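Vanadium-dependent haloperoxidase (Zobellia galactanivorans, PDB 4CIT) probably uses a bound vanadate ion to catalyse the peroxide-dependent oxidation of halides, iodide in particular, in a marine flavobacterium. Local coordinates at residues A[234-237]-A[238-242]. Residues are numbered along the deposited sequence; the frame is centred on the assembly and turned at random. Where two conformers were deposited one is given.
Sequences SAFY and KELKE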
ATOM      1  N   SER A 234      31.250 -17.353  -1.260  1.00 20.81           N
ATOM      2  CA  SER A 234      30.704 -16.064  -1.611  1.00 18.60           C
ATOM      3  C   SER A 234      29.479 -15.640  -0.713  1.00 17.09           C
ATOM      4  O   SER A 234      28.749 -16.504  -0.125  1.00 16.41           O
ATOM      5  CB  SER A 234      30.320 -16.022  -3.041  1.00 19.57           C
ATOM      6  OG  SER A 234      29.110 -16.779  -3.324  1.00 18.30           O
ATOM      7  N   ALA A 235      29.273 -14.326  -0.608  1.00 15.61           N
ATOM      8  CA  ALA A 235      28.108 -13.829   0.155  1.00 16.30           C
ATOM      9  C   ALA A 235      26.787 -14.318  -0.513  1.00 13.98           C
ATOM     10  O   ALA A 235      25.868 -14.753   0.193  1.00 16.61           O
ATOM     11  CB  ALA A 235      28.105 -12.279   0.309  1.00 16.30           C
ATOM     12  N   PHE A 236      26.698 -14.319  -1.842  1.00 15.13           N
ATOM     13  CA  PHE A 236      25.502 -14.713  -2.540  1.00 13.55           C
ATOM     14  C   PHE A 236      25.174 -16.173  -2.235  1.00 15.36           C
ATOM     15  O   PHE A 236      24.039 -16.552  -1.870  1.00 11.86           O
ATOM     16  CB  PHE A 236      25.588 -14.465  -4.030  1.00 13.57           C
ATOM     17  CG  PHE A 236      24.308 -14.800  -4.779  1.00 13.07           C
ATOM     18  CD1 PHE A 236      24.094 -16.099  -5.200  1.00 12.39           C
ATOM     19  CD2 PHE A 236      23.266 -13.880  -4.911  1.00 14.30           C
ATOM     20  CE1 PHE A 236      22.931 -16.445  -5.855  1.00 14.91           C
ATOM     21  CE2 PHE A 236      22.071 -14.228  -5.518  1.00 15.25           C
ATOM     22  CZ  PHE A 236      21.913 -15.530  -6.006  1.00 14.38           C
ATOM     23  N   TYR A 237      26.184 -17.012  -2.326  1.00 14.15           N
ATOM     24  CA  TYR A 237      25.980 -18.428  -2.114  0.50 17.26           C
ATOM     25  C   TYR A 237      25.538 -18.702  -0.686  1.00 16.72           C
ATOM     26  O   TYR A 237      24.652 -19.545  -0.442  1.00 15.78           O
ATOM     27  CB  TYR A 237      27.238 -19.232  -2.482  0.50 18.48           C
ATOM     28  CG  TYR A 237      26.879 -20.670  -2.849  0.50 19.52           C
ATOM     29  CD1 TYR A 237      26.353 -20.954  -4.097  0.50 20.78           C
ATOM     30  CD2 TYR A 237      27.052 -21.714  -1.957  0.50 22.67           C
ATOM     31  CE1 TYR A 237      26.021 -22.236  -4.479  0.50 22.39           C
ATOM     32  CE2 TYR A 237      26.715 -23.030  -2.329  0.50 22.63           C
ATOM     33  CZ  TYR A 237      26.203 -23.264  -3.598  0.50 24.80           C
ATOM     34  OH  TYR A 237      25.840 -24.538  -4.003  0.50 26.73           O
ATOM     35  N   LYS A 238      26.129 -18.009   0.273  1.00 15.76           N
ATOM     36  CA  LYS A 238      25.673 -18.123   1.621  1.00 16.15           C
ATOM     37  C   LYS A 238      24.206 -17.822   1.755  1.00 13.61           C
ATOM     38  O   LYS A 238      23.480 -18.513   2.461  1.00 12.25           O
ATOM     39  CB  LYS A 238      26.551 -17.343   2.602  1.00 22.11           C
ATOM     40  CG  LYS A 238      27.940 -18.009   2.617  1.00 32.39           C
ATOM     41  CD  LYS A 238      28.843 -17.419   3.688  1.00 35.93           C
ATOM     42  CE  LYS A 238      30.245 -18.003   3.628  1.00 39.86           C
ATOM     43  NZ  LYS A 238      31.130 -17.099   4.391  1.00 40.93           N
ATOM     44  N   GLU A 239      23.781 -16.741   1.121  1.00 11.85           N
ATOM     45  CA  GLU A 239      22.381 -16.374   1.235  1.00 12.54           C
ATOM     46  C   GLU A 239      21.422 -17.335   0.498  1.00 11.02           C
ATOM     47  O   GLU A 239      20.358 -17.600   0.981  1.00 10.87           O
ATOM     48  CB  GLU A 239      22.201 -14.940   0.657  1.00 15.05           C
ATOM     49  CG  GLU A 239      22.837 -13.961   1.606  1.00 17.73           C
ATOM     50  CD  GLU A 239      22.274 -12.589   1.603  1.00 22.31           C
ATOM     51  OE1 GLU A 239      21.306 -12.300   0.866  1.00 20.82           O
ATOM     52  OE2 GLU A 239      22.836 -11.785   2.426  1.00 24.49           O
ATOM     53  N   LEU A 240      21.872 -17.918  -0.589  1.00 10.78           N
ATOM     54  CA  LEU A 240      21.112 -18.900  -1.375  1.00 11.37           C
ATOM     55  C   LEU A 240      20.944 -20.148  -0.559  1.00 12.41           C
ATOM     56  O   LEU A 240      19.856 -20.746  -0.436  1.00 11.50           O
ATOM     57  CB  LEU A 240      21.968 -19.259  -2.615  1.00 15.50           C
ATOM     58  CG  LEU A 240      21.351 -20.266  -3.548  1.00 16.07           C
ATOM     59  CD1 LEU A 240      20.114 -19.658  -4.137  1.00 19.01           C
ATOM     60  CD2 LEU A 240      22.335 -20.664  -4.639  1.00 18.55           C
ATOM     61  N   LYS A 241      22.053 -20.532   0.093  1.00 11.15           N
ATOM     62  CA  LYS A 241      22.046 -21.700   0.946  1.00 13.94           C
ATOM     63  C   LYS A 241      21.136 -21.557   2.145  1.00 10.76           C
ATOM     64  O   LYS A 241      20.472 -22.500   2.539  1.00 12.73           O
ATOM     65  CB  LYS A 241      23.475 -22.067   1.380  1.00 16.90           C
ATOM     66  CG  LYS A 241      23.619 -23.389   2.160  1.00 25.41           C
ATOM     67  CD  LYS A 241      24.931 -23.552   2.934  1.00 30.06           C
ATOM     68  CE  LYS A 241      25.161 -24.993   3.392  1.00 31.18           C
ATOM     69  NZ  LYS A 241      24.415 -25.354   4.630  1.00 33.87           N
ATOM     70  N   GLU A 242      21.060 -20.379   2.727  1.00 11.51           N
ATOM     71  CA  GLU A 242      20.106 -20.074   3.768  1.00 11.05           C
ATOM     72  C   GLU A 242      18.628 -20.296   3.330  1.00  9.97           C
ATOM     73  O   GLU A 242      17.937 -20.914   3.985  1.00 10.79           O
ATOM     74  CB  GLU A 242      20.355 -18.642   4.298  1.00 13.40           C
ATOM     75  CG  GLU A 242      19.351 -18.359   5.399  1.00 16.33           C
ATOM     76  CD  GLU A 242      19.298 -16.943   5.965  1.00 25.77           C
ATOM     77  OE1 GLU A 242      19.864 -16.007   5.373  1.00 24.47           O
ATOM     78  OE2 GLU A 242      18.603 -16.773   7.033  1.00 32.89           O
TER
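Lys238 N donates to Ser234 O at 3.0 Å, closing the first alpha-helical turn of helix 235-253, whose N-cap is Ser234. Three more i to i+4 backbone bonds follow, from Glu239 to Ala235, Leu240 to Phe236 and Lys241 to Tyr237; the last is the shortest, 2.8 Å from Lys241 N to Tyr237 O. The cap itself is made by the serine hydroxyl: Ser234 OG accepts from Tyr237 N at 3.1 Å with an N-H...O angle of 156°, taking up an amide that the first turn cannot satisfy from within the helix. Glu231 O is a second partner of that hydroxyl.

Apolar contacts gather on the side turned to the protein. Leu240 CD2 meets the Tyr237 ring obliquely, 4.0 Å from CE1 in the tyrosine conformer given here, one of two; Leu240 also packs on Val343 and Ile344 of helix 340-347. Phe236 CE1 lies 4.4 Å from Leu240 CB, while the Phe236 ring meets those of Tyr228 and Tyr425.

Three charged ends find partners beyond the two segments: Glu239 OE1 accepts from Ala427 N, Lys241 NZ pairs with Asp245, and Glu242 OE2 with Arg426 NH2. The side chain of Glu239 is about 13 Å from a bound vanadate ion. Lys238's extended chain carries NZ away, its inner methylenes passing Ser234 O, with CG at 3.2 Å.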